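Local atomic coordinates of beta-lactamase-like protein (Koribacter versatilis, PDB entry 6B9V), a protein that is a metallo-beta-lactamase-fold diphosphatase of the PhnP family that cleaves reactive FAD photoproducts and carries two manganese ions and a zinc ion. Residues A[7-12]-A[254-259]; A[156-161]-A[180-185]; A[172-177]-A[188-193]; A[193-198]-A[226-231]. All blocks are in the same frame, centred on the assembly; numbering follows the deposited sequence.

Contact 1: residues A[7-12]-A[254-259]; sequences LTVLGS and DGLKLE
T8 and K257 lie side by side at an antiparallel, non-hydrogen-bonded pair where strands 2-9 and 257-263 join at one edge of a mixed sheet in the metallo-beta-lactamase fold. The lysine chain runs extended along the threonine until its last torsion folds back (chi4 -75°), and this bend brings K257 NZ to 2.6 Å from T8 OG1, to which it donates a hydrogen bond, with E66 as a long, weak ionic partner. L7 and L258 form the adjacent hydrogen-bonded pair; their side chains leave on the other face, where both touch F197 of the facing sheet. Beyond these two pairs, toward D254, V9 N bonds to L256 O at 2.9 Å, and V9 O accepts from G255 N. The CG2 branch of V9, anti to its carbonyl carbon, meets L256 CB obliquely at 3.9 Å. At L10 and G11, which both face S41, a classic beta bulge marks the corner of the chain. D254 then bends inward to meet S12. D254 OD2 is held by R65 in a salt bridge and by the backbone N of L38, while R37 NH1 hydrogen-bonds to S12 OG. With chi1 of 62°, S12 turns its hydroxyl back toward the aspartate, and D254 OD1 accepts both S12 N, from 32° outside the carboxylate plane, and S12 OG, at 2.8 Å.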
loop_
_atom_site.group_PDB
_atom_site.type_symbol
_atom_site.label_atom_id
_atom_site.label_comp_id
_atom_site.label_asym_id
_atom_site.label_seq_id
_atom_site.Cartn_x
_atom_site.Cartn_y
_atom_site.Cartn_z
ATOM N N LEU A 7 0.513 23.396 -1.249
ATOM C CA LEU A 7 1.197 22.110 -1.317
ATOM C C LEU A 7 0.981 21.343 -0.002
ATOM O O LEU A 7 1.187 21.892 1.080
ATOM C CB LEU A 7 2.702 22.312 -1.598
ATOM C CG LEU A 7 3.514 21.016 -1.791
ATOM C CD1 LEU A 7 4.685 21.284 -2.723
ATOM C CD2 LEU A 7 4.018 20.468 -0.460
ATOM N N THR A 8 0.584 20.079 -0.098
ATOM C CA THR A 8 0.428 19.225 1.081
ATOM C C THR A 8 1.337 18.019 0.977
ATOM O O THR A 8 1.363 17.335 -0.053
ATOM C CB THR A 8 -1.035 18.732 1.248
ATOM O OG1 THR A 8 -1.891 19.859 1.398
ATOM C CG2 THR A 8 -1.175 17.828 2.468
ATOM N N VAL A 9 2.090 17.767 2.042
ATOM C CA VAL A 9 2.934 16.588 2.119
ATOM C C VAL A 9 2.096 15.369 2.504
ATOM O O VAL A 9 1.564 15.297 3.612
ATOM C CB VAL A 9 4.069 16.790 3.135
ATOM C CG1 VAL A 9 4.939 15.546 3.229
ATOM C CG2 VAL A 9 4.914 18.038 2.741
ATOM N N LEU A 10 1.969 14.427 1.579
ATOM C CA LEU A 10 1.241 13.179 1.837
ATOM C C LEU A 10 2.140 12.152 2.525
ATOM O O LEU A 10 1.676 11.360 3.348
ATOM C CB LEU A 10 0.686 12.605 0.527
ATOM C CG LEU A 10 -0.210 13.571 -0.260
ATOM C CD1 LEU A 10 -0.674 12.936 -1.582
ATOM C CD2 LEU A 10 -1.441 14.034 0.564
ATOM N N GLY A 11 3.432 12.168 2.191
ATOM C CA GLY A 11 4.390 11.318 2.878
ATOM C C GLY A 11 5.780 11.941 2.782
ATOM O O GLY A 11 6.122 12.504 1.760
ATOM N N SER A 12 6.547 11.862 3.863
ATOM C CA SER A 12 7.873 12.474 3.924
ATOM C C SER A 12 8.970 11.422 4.096
ATOM O O SER A 12 10.137 11.755 4.295
ATOM C CB SER A 12 7.924 13.491 5.075
ATOM O OG SER A 12 7.699 12.853 6.331
ATOM N N ASP A 254 4.767 14.516 7.579
ATOM C CA ASP A 254 3.488 14.119 6.980
ATOM C C ASP A 254 2.389 15.084 7.412
ATOM O O ASP A 254 2.194 15.298 8.611
ATOM C CB ASP A 254 3.100 12.688 7.393
ATOM C CG ASP A 254 3.951 11.613 6.722
ATOM O OD1 ASP A 254 5.078 11.898 6.245
ATOM O OD2 ASP A 254 3.499 10.449 6.700
ATOM N N GLY A 255 1.647 15.641 6.457
ATOM C CA GLY A 255 0.550 16.530 6.792
ATOM C C GLY A 255 0.899 18.008 6.692
ATOM O O GLY A 255 0.023 18.867 6.754
ATOM N N LEU A 256 2.181 18.309 6.524
ATOM C CA LEU A 256 2.614 19.696 6.347
ATOM C C LEU A 256 1.911 20.370 5.170
ATOM O O LEU A 256 1.906 19.842 4.060
ATOM C CB LEU A 256 4.126 19.748 6.130
ATOM C CG LEU A 256 4.757 21.115 5.836
ATOM C CD1 LEU A 256 4.517 22.082 6.977
ATOM C CD2 LEU A 256 6.261 20.911 5.595
ATOM N N LYS A 257 1.319 21.535 5.411
ATOM C CA LYS A 257 0.689 22.297 4.342
ATOM C C LYS A 257 1.393 23.641 4.180
ATOM O O LYS A 257 1.677 24.315 5.159
ATOM C CB LYS A 257 -0.813 22.501 4.623
ATOM C CG LYS A 257 -1.620 21.222 4.491
ATOM C CD LYS A 257 -3.117 21.476 4.665
ATOM C CE LYS A 257 -3.921 20.228 4.357
ATOM N NZ LYS A 257 -4.020 19.930 2.888
ATOM N N LEU A 258 1.651 24.023 2.935
ATOM C CA LEU A 258 2.413 25.222 2.623
ATOM C C LEU A 258 1.734 26.028 1.538
ATOM O O LEU A 258 1.304 25.469 0.534
ATOM C CB LEU A 258 3.814 24.845 2.165
ATOM C CG LEU A 258 4.682 24.082 3.163
ATOM C CD1 LEU A 258 5.904 23.484 2.443
ATOM C CD2 LEU A 258 5.097 25.013 4.296
ATOM N N GLU A 259 1.661 27.341 1.726
ATOM C CA GLU A 259 1.023 28.212 0.749
ATOM C C GLU A 259 2.082 28.809 -0.157
ATOM O O GLU A 259 3.175 29.130 0.297
ATOM C CB GLU A 259 0.221 29.321 1.442
ATOM C CG GLU A 259 -0.699 30.080 0.499
ATOM C CD GLU A 259 -1.488 31.172 1.194
ATOM O OE1 GLU A 259 -1.805 31.008 2.393
ATOM O OE2 GLU A 259 -1.801 32.187 0.537
#

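Contact 2: residues A[156-161]-A[180-185]; sequences VPVIHG and SSIPDA. With MN (manganese (II) ion), chain D.
This is a single antiparallel bridge with a classic beta bulge, joining the end of strand 151-160 to the turn that leads into helix 184-187, beside the dinuclear manganese site. The pairing centres on I159: its N donates to S181 O at 2.9 Å, while its carbonyl oxygen accepts in its own plane from both S180 N (2.7 Å) and S181 N (3.2 Å). S180 OG sits between its own backbone N and carbonyl carbon (chi1 49°), a rotation that places it 2.9 Å from G161 N, whose N-H it accepts. A water joins S180 OG to S181 OG. Apolar groups close the other end. P183, at the N-cap position of the helix, lays its ring obliquely across I159, CG to CG1 4.2 Å, and V158 CG1 lies alongside I182 CG1 at 4.0 Å. The CB of H160 points away from 180-185, and its NE2 binds manganese at 2.2 Å together with H78, H80 and D178; its ND1 bonds to T208 O. Hydrogen bonds to 180-181 on both sides of H160, at I159 and at G161 N, would be expected to restrict its backbone, while the bond to T208 fixes the turn of the ring and would be expected to make NE2 a stronger donor to the metal.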
loop_
_atom_site.group_PDB
_atom_site.type_symbol
_atom_site.label_atom_id
_atom_site.label_comp_id
_atom_site.label_asym_id
_atom_site.label_seq_id
_atom_site.Cartn_x
_atom_site.Cartn_y
_atom_site.Cartn_z
ATOM N N VAL A 156 12.471 19.089 -14.140
ATOM C CA VAL A 156 13.823 19.447 -13.756
ATOM C C VAL A 156 14.646 18.175 -13.665
ATOM O O VAL A 156 14.445 17.380 -12.753
ATOM C CB VAL A 156 13.855 20.177 -12.401
ATOM C CG1 VAL A 156 15.309 20.533 -12.010
ATOM C CG2 VAL A 156 12.984 21.426 -12.456
ATOM N N PRO A 157 15.543 17.958 -14.629
ATOM C CA PRO A 157 16.322 16.716 -14.587
ATOM C C PRO A 157 17.188 16.632 -13.340
ATOM O O PRO A 157 17.879 17.599 -13.021
ATOM C CB PRO A 157 17.184 16.794 -15.849
ATOM C CG PRO A 157 16.432 17.770 -16.777
ATOM C CD PRO A 157 15.799 18.755 -15.846
ATOM N N VAL A 158 17.123 15.505 -12.636
ATOM C CA VAL A 158 18.078 15.223 -11.571
ATOM C C VAL A 158 18.641 13.807 -11.770
ATOM O O VAL A 158 18.072 13.006 -12.519
ATOM C CB VAL A 158 17.453 15.374 -10.156
ATOM C CG1 VAL A 158 16.969 16.820 -9.933
ATOM C CG2 VAL A 158 16.290 14.394 -9.920
ATOM N N ILE A 159 19.762 13.517 -11.113
ATOM C CA ILE A 159 20.433 12.232 -11.274
ATOM C C ILE A 159 20.250 11.369 -10.019
ATOM O O ILE A 159 20.616 11.768 -8.922
ATOM C CB ILE A 159 21.923 12.426 -11.575
ATOM C CG1 ILE A 159 22.087 13.247 -12.854
ATOM C CG2 ILE A 159 22.628 11.071 -11.710
ATOM C CD1 ILE A 159 21.451 12.594 -14.076
ATOM N N HIS A 160 19.659 10.191 -10.221
ATOM C CA HIS A 160 19.269 9.245 -9.177
ATOM C C HIS A 160 20.235 8.081 -9.353
ATOM O O HIS A 160 19.950 7.126 -10.084
ATOM C CB HIS A 160 17.792 8.839 -9.368
ATOM C CG HIS A 160 17.197 8.005 -8.261
ATOM N ND1 HIS A 160 17.746 7.914 -7.005
ATOM C CD2 HIS A 160 16.049 7.277 -8.231
ATOM C CE1 HIS A 160 16.974 7.141 -6.243
ATOM N NE2 HIS A 160 15.948 6.741 -6.963
ATOM N N GLY A 161 21.417 8.228 -8.755
ATOM C CA GLY A 161 22.526 7.300 -8.944
ATOM C C GLY A 161 23.251 7.546 -10.256
ATOM O O GLY A 161 24.157 8.368 -10.340
ATOM N N SER A 180 20.886 11.855 -6.216
ATOM C CA SER A 180 22.223 11.886 -5.639
ATOM C C SER A 180 22.949 13.135 -6.124
ATOM O O SER A 180 23.883 13.600 -5.480
ATOM C CB SER A 180 23.003 10.618 -5.992
ATOM O OG SER A 180 22.949 10.313 -7.378
ATOM N N SER A 181 22.527 13.688 -7.255
ATOM C CA SER A 181 23.117 14.956 -7.710
ATOM C C SER A 181 22.178 15.717 -8.643
ATOM O O SER A 181 21.228 15.150 -9.209
ATOM C CB SER A 181 24.471 14.726 -8.397
ATOM O OG SER A 181 24.342 14.006 -9.613
ATOM N N ILE A 182 22.437 17.014 -8.763
ATOM C CA ILE A 182 21.645 17.895 -9.599
ATOM C C ILE A 182 22.568 18.599 -10.578
ATOM O O ILE A 182 23.484 19.329 -10.168
ATOM C CB ILE A 182 20.873 18.931 -8.763
ATOM C CG1 ILE A 182 20.005 18.239 -7.705
ATOM C CG2 ILE A 182 20.006 19.804 -9.666
ATOM C CD1 ILE A 182 19.379 19.201 -6.703
ATOM N N PRO A 183 22.346 18.369 -11.881
ATOM C CA PRO A 183 23.176 18.968 -12.935
ATOM C C PRO A 183 23.205 20.499 -12.842
ATOM O O PRO A 183 22.258 21.099 -12.324
ATOM C CB PRO A 183 22.490 18.516 -14.226
ATOM C CG PRO A 183 21.701 17.284 -13.837
ATOM C CD PRO A 183 21.262 17.532 -12.428
ATOM N N ASP A 184 24.273 21.117 -13.331
ATOM C CA ASP A 184 24.395 22.581 -13.276
ATOM C C ASP A 184 23.192 23.283 -13.907
ATOM O O ASP A 184 22.607 24.231 -13.335
ATOM C CB ASP A 184 25.684 23.044 -13.975
ATOM C CG ASP A 184 26.940 22.597 -13.245
ATOM O OD1 ASP A 184 26.841 22.196 -12.063
ATOM O OD2 ASP A 184 28.030 22.655 -13.851
ATOM N N ALA A 185 22.821 22.806 -15.091
ATOM C CA ALA A 185 21.728 23.405 -15.835
ATOM C C ALA A 185 20.441 23.330 -15.020
ATOM O O ALA A 185 19.609 24.235 -15.092
ATOM C CB ALA A 185 21.563 22.726 -17.209
HETATM MN MN MN D . 13.908 5.997 -6.402
HETATM O O HOH W 1 24.936 11.432 -8.846
#

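Contact 3: residues A[172-177]-A[188-193]; sequences SAAYLT and EMLRGL
L190 pushes its two methyl groups against L176 and A174, which project from strand 173-176 toward the loop 188-193. L190 and L176 meet tip to tip, with L190 CD1 at 3.5 Å from L176 CD2, and L190 CD2 extends the contact to A174 CB at 3.8 Å. The chain of L190 does not start out directly toward 172-177, but with CG anti to its carbonyl carbon (chi1 -68°) and an extended second torsion its end comes nearer. L193 takes much the same shape three residues on and fills the neighbouring position: its CD1 packs on A174 CB at 3.6 Å, and its CD2 rests against the backbone of S172, 3.6 Å from S172 O. A174 CB thus touches one branch each of L190 and L193. No hydrogen bond crosses between the segments; the side chains meet through apolar groups. Within the loop, R191 NH2 forms a salt bridge with E188 OE2 at 3.0 Å, the carboxylate oxygen lying close to the guanidinium plane and approached on its syn side. R169 binds the carbonyl oxygens of both M189 and R191, tying the loop to strand 163-170, the neighbour of 173-176 in the sheet. The buried leucines therefore close over one face of the sheet just after helix 184-187, with V158 of strand 151-160 and I182 beside L176, before the chain enters strand 195-199 next to strand 173-176.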
loop_
_atom_site.group_PDB
_atom_site.type_symbol
_atom_site.label_atom_id
_atom_site.label_comp_id
_atom_site.label_asym_id
_atom_site.label_seq_id
_atom_site.Cartn_x
_atom_site.Cartn_y
_atom_site.Cartn_z
ATOM N N SER A 172 6.278 29.363 -7.652
ATOM C CA SER A 172 7.362 29.625 -6.704
ATOM C C SER A 172 7.732 28.397 -5.864
ATOM O O SER A 172 8.428 28.528 -4.850
ATOM C CB SER A 172 6.991 30.790 -5.777
ATOM O OG SER A 172 5.781 30.520 -5.091
ATOM N N ALA A 173 7.291 27.211 -6.278
ATOM C CA ALA A 173 7.649 26.002 -5.531
ATOM C C ALA A 173 8.376 24.970 -6.404
ATOM O O ALA A 173 8.220 24.971 -7.617
ATOM C CB ALA A 173 6.405 25.394 -4.919
ATOM N N ALA A 174 9.180 24.103 -5.795
ATOM C CA ALA A 174 9.810 23.015 -6.538
ATOM C C ALA A 174 9.945 21.774 -5.661
ATOM O O ALA A 174 10.159 21.849 -4.448
ATOM C CB ALA A 174 11.175 23.437 -7.102
ATOM N N TYR A 175 9.801 20.623 -6.294
ATOM C CA TYR A 175 9.795 19.355 -5.594
ATOM C C TYR A 175 10.799 18.427 -6.256
ATOM O O TYR A 175 10.615 18.014 -7.408
ATOM C CB TYR A 175 8.394 18.751 -5.616
ATOM C CG TYR A 175 8.288 17.430 -4.896
ATOM C CD1 TYR A 175 8.231 17.378 -3.511
ATOM C CD2 TYR A 175 8.243 16.230 -5.606
ATOM C CE1 TYR A 175 8.121 16.147 -2.834
ATOM C CE2 TYR A 175 8.144 15.005 -4.941
ATOM C CZ TYR A 175 8.080 14.976 -3.559
ATOM O OH TYR A 175 7.974 13.759 -2.891
ATOM N N LEU A 176 11.863 18.104 -5.528
ATOM C CA LEU A 176 12.934 17.253 -6.048
ATOM C C LEU A 176 13.246 16.126 -5.082
ATOM O O LEU A 176 13.836 16.359 -4.033
ATOM C CB LEU A 176 14.222 18.046 -6.275
ATOM C CG LEU A 176 14.404 18.803 -7.589
ATOM C CD1 LEU A 176 13.458 19.963 -7.682
ATOM C CD2 LEU A 176 15.853 19.270 -7.666
ATOM N N THR A 177 12.896 14.907 -5.439
ATOM C CA THR A 177 13.177 13.781 -4.549
ATOM C C THR A 177 14.042 12.758 -5.274
ATOM O O THR A 177 14.188 12.834 -6.499
ATOM C CB THR A 177 11.870 13.129 -4.044
ATOM O OG1 THR A 177 12.188 12.101 -3.096
ATOM C CG2 THR A 177 11.061 12.541 -5.210
ATOM N N GLU A 188 20.378 25.912 -12.160
ATOM C CA GLU A 188 20.026 27.242 -12.659
ATOM C C GLU A 188 18.522 27.454 -12.791
ATOM O O GLU A 188 18.069 28.594 -12.872
ATOM C CB GLU A 188 20.706 27.499 -14.002
ATOM C CG GLU A 188 22.193 27.791 -13.851
ATOM C CD GLU A 188 22.473 28.826 -12.763
ATOM O OE1 GLU A 188 21.845 29.908 -12.789
ATOM O OE2 GLU A 188 23.312 28.556 -11.873
ATOM N N MET A 189 17.763 26.361 -12.802
ATOM C CA MET A 189 16.302 26.407 -12.931
ATOM C C MET A 189 15.615 26.578 -11.579
ATOM O O MET A 189 14.397 26.752 -11.508
ATOM C CB MET A 189 15.771 25.119 -13.589
ATOM C CG MET A 189 16.324 24.823 -14.991
ATOM S SD MET A 189 15.783 23.191 -15.560
ATOM C CE MET A 189 14.054 23.506 -15.867
ATOM N N LEU A 190 16.391 26.491 -10.504
ATOM C CA LEU A 190 15.815 26.342 -9.173
ATOM C C LEU A 190 16.053 27.545 -8.266
ATOM O O LEU A 190 15.949 27.432 -7.052
ATOM C CB LEU A 190 16.381 25.083 -8.512
ATOM C CG LEU A 190 15.938 23.761 -9.141
ATOM C CD1 LEU A 190 16.696 22.607 -8.485
ATOM C CD2 LEU A 190 14.433 23.570 -8.986
ATOM N N ARG A 191 16.363 28.697 -8.852
ATOM C CA ARG A 191 16.651 29.877 -8.047
ATOM C C ARG A 191 15.404 30.722 -7.810
ATOM O O ARG A 191 14.462 30.699 -8.599
ATOM C CB ARG A 191 17.739 30.728 -8.708
ATOM C CG ARG A 191 19.049 29.994 -8.866
ATOM C CD ARG A 191 20.191 30.953 -9.166
ATOM N NE ARG A 191 21.430 30.233 -9.457
ATOM C CZ ARG A 191 22.243 29.732 -8.529
ATOM N NH1 ARG A 191 21.947 29.863 -7.242
ATOM N NH2 ARG A 191 23.351 29.097 -8.889
ATOM N N GLY A 192 15.417 31.468 -6.712
ATOM C CA GLY A 192 14.342 32.392 -6.408
ATOM C C GLY A 192 13.027 31.725 -6.044
ATOM O O GLY A 192 11.969 32.285 -6.305
ATOM N N LEU A 193 13.090 30.541 -5.439
ATOM C CA LEU A 193 11.890 29.842 -4.951
ATOM C C LEU A 193 11.432 30.342 -3.578
ATOM O O LEU A 193 12.251 30.775 -2.771
ATOM C CB LEU A 193 12.157 28.338 -4.866
ATOM C CG LEU A 193 12.448 27.647 -6.198
ATOM C CD1 LEU A 193 13.063 26.273 -5.961
ATOM C CD2 LEU A 193 11.156 27.564 -7.031
#

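Contact 4: residues A[193-198]-A[226-231]; sequences LDILFL and HTYFTH. With MN (manganese (II) ion), chain C.
Behind the manganese site, strands 195-199 and 226-230 run parallel, with F197 paired to Y228 at the middle of the contact. H231 follows directly after the second strand, and its NE2 holds manganese at 2.2 Å in a shell that also includes D82, H83 and D178. Five backbone hydrogen bonds alternate between the strands, from H226 N on D194 O to T230 N on L198 O at 2.9 Å. Y228 is bonded through both its backbone N, which gives to L196 O at 2.8 Å, and its backbone O, which accepts from L198 N. Between the two strands the chain passes through helix 212-222, making a beta-alpha-beta crossover of the metallo-beta-lactamase fold. On the face turned toward the other sheet, F197 has CG anti to its carbonyl carbon (chi1 -82°), which sets its ring against Y228 CB: that carbon sits over the centre of the phenyl ring, a CH-pi contact of 3.8 Å to the centroid. The two rings are slid apart, with centroids 5.4 Å from each other and planes at 27°, so they barely overlap. T230 CB comes to the edge of the same phenyl ring, 4.2 Å from F197 CD2. The opposite face carries L198, whose CB meets F229 CD1 at 4.0 Å, while its CD1 branch crosses to T227 CG2 at 4.2 Å. L222 and I218 of the helix cover L196 and L198 respectively, and F229 packs on L212 and S215.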
loop_
_atom_site.group_PDB
_atom_site.type_symbol
_atom_site.label_atom_id
_atom_site.label_comp_id
_atom_site.label_asym_id
_atom_site.label_seq_id
_atom_site.Cartn_x
_atom_site.Cartn_y
_atom_site.Cartn_z
ATOM N N LEU A 193 13.090 30.541 -5.439
ATOM C CA LEU A 193 11.890 29.842 -4.951
ATOM C C LEU A 193 11.432 30.342 -3.578
ATOM O O LEU A 193 12.251 30.775 -2.771
ATOM C CB LEU A 193 12.157 28.338 -4.866
ATOM C CG LEU A 193 12.448 27.647 -6.198
ATOM C CD1 LEU A 193 13.063 26.273 -5.961
ATOM C CD2 LEU A 193 11.156 27.564 -7.031
ATOM N N ASP A 194 10.123 30.273 -3.323
ATOM C CA ASP A 194 9.579 30.447 -1.977
ATOM C C ASP A 194 9.694 29.140 -1.194
ATOM O O ASP A 194 9.980 29.137 0.008
ATOM C CB ASP A 194 8.104 30.870 -2.016
ATOM C CG ASP A 194 7.914 32.308 -2.426
ATOM O OD1 ASP A 194 8.836 33.117 -2.200
ATOM O OD2 ASP A 194 6.832 32.625 -2.963
ATOM N N ILE A 195 9.466 28.038 -1.902
ATOM C CA ILE A 195 9.422 26.701 -1.318
ATOM C C ILE A 195 10.240 25.727 -2.159
ATOM O O ILE A 195 10.033 25.615 -3.376
ATOM C CB ILE A 195 7.979 26.165 -1.215
ATOM C CG1 ILE A 195 7.148 27.023 -0.263
ATOM C CG2 ILE A 195 7.971 24.718 -0.733
ATOM C CD1 ILE A 195 5.718 26.588 -0.203
ATOM N N LEU A 196 11.146 25.003 -1.510
ATOM C CA LEU A 196 11.925 23.968 -2.196
ATOM C C LEU A 196 11.957 22.660 -1.398
ATOM O O LEU A 196 12.263 22.666 -0.204
ATOM C CB LEU A 196 13.351 24.459 -2.441
ATOM C CG LEU A 196 14.355 23.442 -2.994
ATOM C CD1 LEU A 196 13.947 22.976 -4.387
ATOM C CD2 LEU A 196 15.758 24.054 -3.009
ATOM N N PHE A 197 11.627 21.548 -2.046
ATOM C CA PHE A 197 11.810 20.237 -1.417
ATOM C C PHE A 197 13.041 19.556 -2.003
ATOM O O PHE A 197 13.215 19.540 -3.214
ATOM C CB PHE A 197 10.578 19.343 -1.605
ATOM C CG PHE A 197 9.474 19.616 -0.603
ATOM C CD1 PHE A 197 8.743 20.789 -0.671
ATOM C CD2 PHE A 197 9.169 18.691 0.390
ATOM C CE1 PHE A 197 7.735 21.057 0.252
ATOM C CE2 PHE A 197 8.164 18.947 1.325
ATOM C CZ PHE A 197 7.446 20.131 1.255
ATOM N N LEU A 198 13.894 19.020 -1.132
ATOM C CA LEU A 198 15.044 18.213 -1.534
ATOM C C LEU A 198 15.048 16.881 -0.804
ATOM O O LEU A 198 14.639 16.797 0.343
ATOM C CB LEU A 198 16.373 18.927 -1.234
ATOM C CG LEU A 198 16.603 20.289 -1.888
ATOM C CD1 LEU A 198 17.933 20.890 -1.374
ATOM C CD2 LEU A 198 16.624 20.161 -3.403
ATOM N N HIS A 226 12.139 29.010 2.037
ATOM C CA HIS A 226 12.069 27.864 2.941
ATOM C C HIS A 226 12.396 26.582 2.194
ATOM O O HIS A 226 11.826 26.305 1.127
ATOM C CB HIS A 226 10.681 27.755 3.582
ATOM C CG HIS A 226 10.357 28.904 4.486
ATOM N ND1 HIS A 226 9.587 29.972 4.083
ATOM C CD2 HIS A 226 10.737 29.171 5.758
ATOM C CE1 HIS A 226 9.493 30.842 5.073
ATOM N NE2 HIS A 226 10.183 30.381 6.101
ATOM N N THR A 227 13.309 25.799 2.759
ATOM C CA THR A 227 13.684 24.531 2.154
ATOM C C THR A 227 13.239 23.398 3.091
ATOM O O THR A 227 13.442 23.469 4.304
ATOM C CB THR A 227 15.215 24.441 1.898
ATOM O OG1 THR A 227 15.645 25.530 1.062
ATOM C CG2 THR A 227 15.570 23.121 1.224
ATOM N N TYR A 228 12.625 22.370 2.522
ATOM C CA TYR A 228 12.178 21.213 3.284
ATOM C C TYR A 228 12.833 19.958 2.747
ATOM O O TYR A 228 12.946 19.786 1.534
ATOM C CB TYR A 228 10.650 21.069 3.202
ATOM C CG TYR A 228 9.952 22.236 3.829
ATOM C CD1 TYR A 228 9.625 23.355 3.079
ATOM C CD2 TYR A 228 9.672 22.243 5.180
ATOM C CE1 TYR A 228 9.012 24.436 3.658
ATOM C CE2 TYR A 228 9.050 23.329 5.770
ATOM C CZ TYR A 228 8.719 24.414 4.997
ATOM O OH TYR A 228 8.111 25.501 5.568
ATOM N N PHE A 229 13.246 19.067 3.640
ATOM C CA PHE A 229 13.826 17.808 3.204
ATOM C C PHE A 229 12.789 16.689 3.264
ATOM O O PHE A 229 11.925 16.662 4.156
ATOM C CB PHE A 229 15.036 17.425 4.051
ATOM C CG PHE A 229 16.221 18.361 3.909
ATOM C CD1 PHE A 229 16.384 19.148 2.775
ATOM C CD2 PHE A 229 17.167 18.442 4.915
ATOM C CE1 PHE A 229 17.494 20.005 2.649
ATOM C CE2 PHE A 229 18.277 19.296 4.800
ATOM C CZ PHE A 229 18.437 20.071 3.667
ATOM N N THR A 230 12.900 15.744 2.343
ATOM C CA THR A 230 11.933 14.633 2.315
ATOM C C THR A 230 12.668 13.341 1.947
ATOM O O THR A 230 13.897 13.349 1.798
ATOM C CB THR A 230 10.779 14.943 1.332
ATOM O OG1 THR A 230 9.748 13.947 1.439
ATOM C CG2 THR A 230 11.297 15.006 -0.117
ATOM N N HIS A 231 11.926 12.239 1.820
ATOM C CA HIS A 231 12.480 10.892 1.583
ATOM C C HIS A 231 13.359 10.452 2.767
ATOM O O HIS A 231 14.346 9.744 2.608
ATOM C CB HIS A 231 13.271 10.831 0.274
ATOM C CG HIS A 231 13.198 9.497 -0.404
ATOM N ND1 HIS A 231 13.802 8.371 0.107
ATOM C CD2 HIS A 231 12.576 9.109 -1.542
ATOM C CE1 HIS A 231 13.566 7.343 -0.694
ATOM N NE2 HIS A 231 12.807 7.760 -1.690
HETATM MN MN MN C . 12.119 6.797 -3.511
#

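Overall arrangement
Contacts 2, 3 and 4 all reach the sheet that holds strands 173-176, 195-199 and 226-230, whereas contact 1 belongs to the sheet of strands 2-9 and 257-263 and packs against contact 4 across the sandwich: V9 CG2 lies 3.6 Å from F197 CZ, and L258 CB 3.5 Å from I195 CD1. Contacts 3 and 4 have centres about 8 Å apart, share L193 and are joined by a probable backbone hydrogen bond from F197 N to A174 O (2.8 Å). Contact 2 touches contact 3 through V158 CG1 and L176 CD2, 3.5 Å apart. H160 of contact 2 and H231 of contact 4 bind different manganese ions, which D178 bridges. Contacts 1 and 2, with centres about 23 Å apart, lie on opposite sides of the chain's centre.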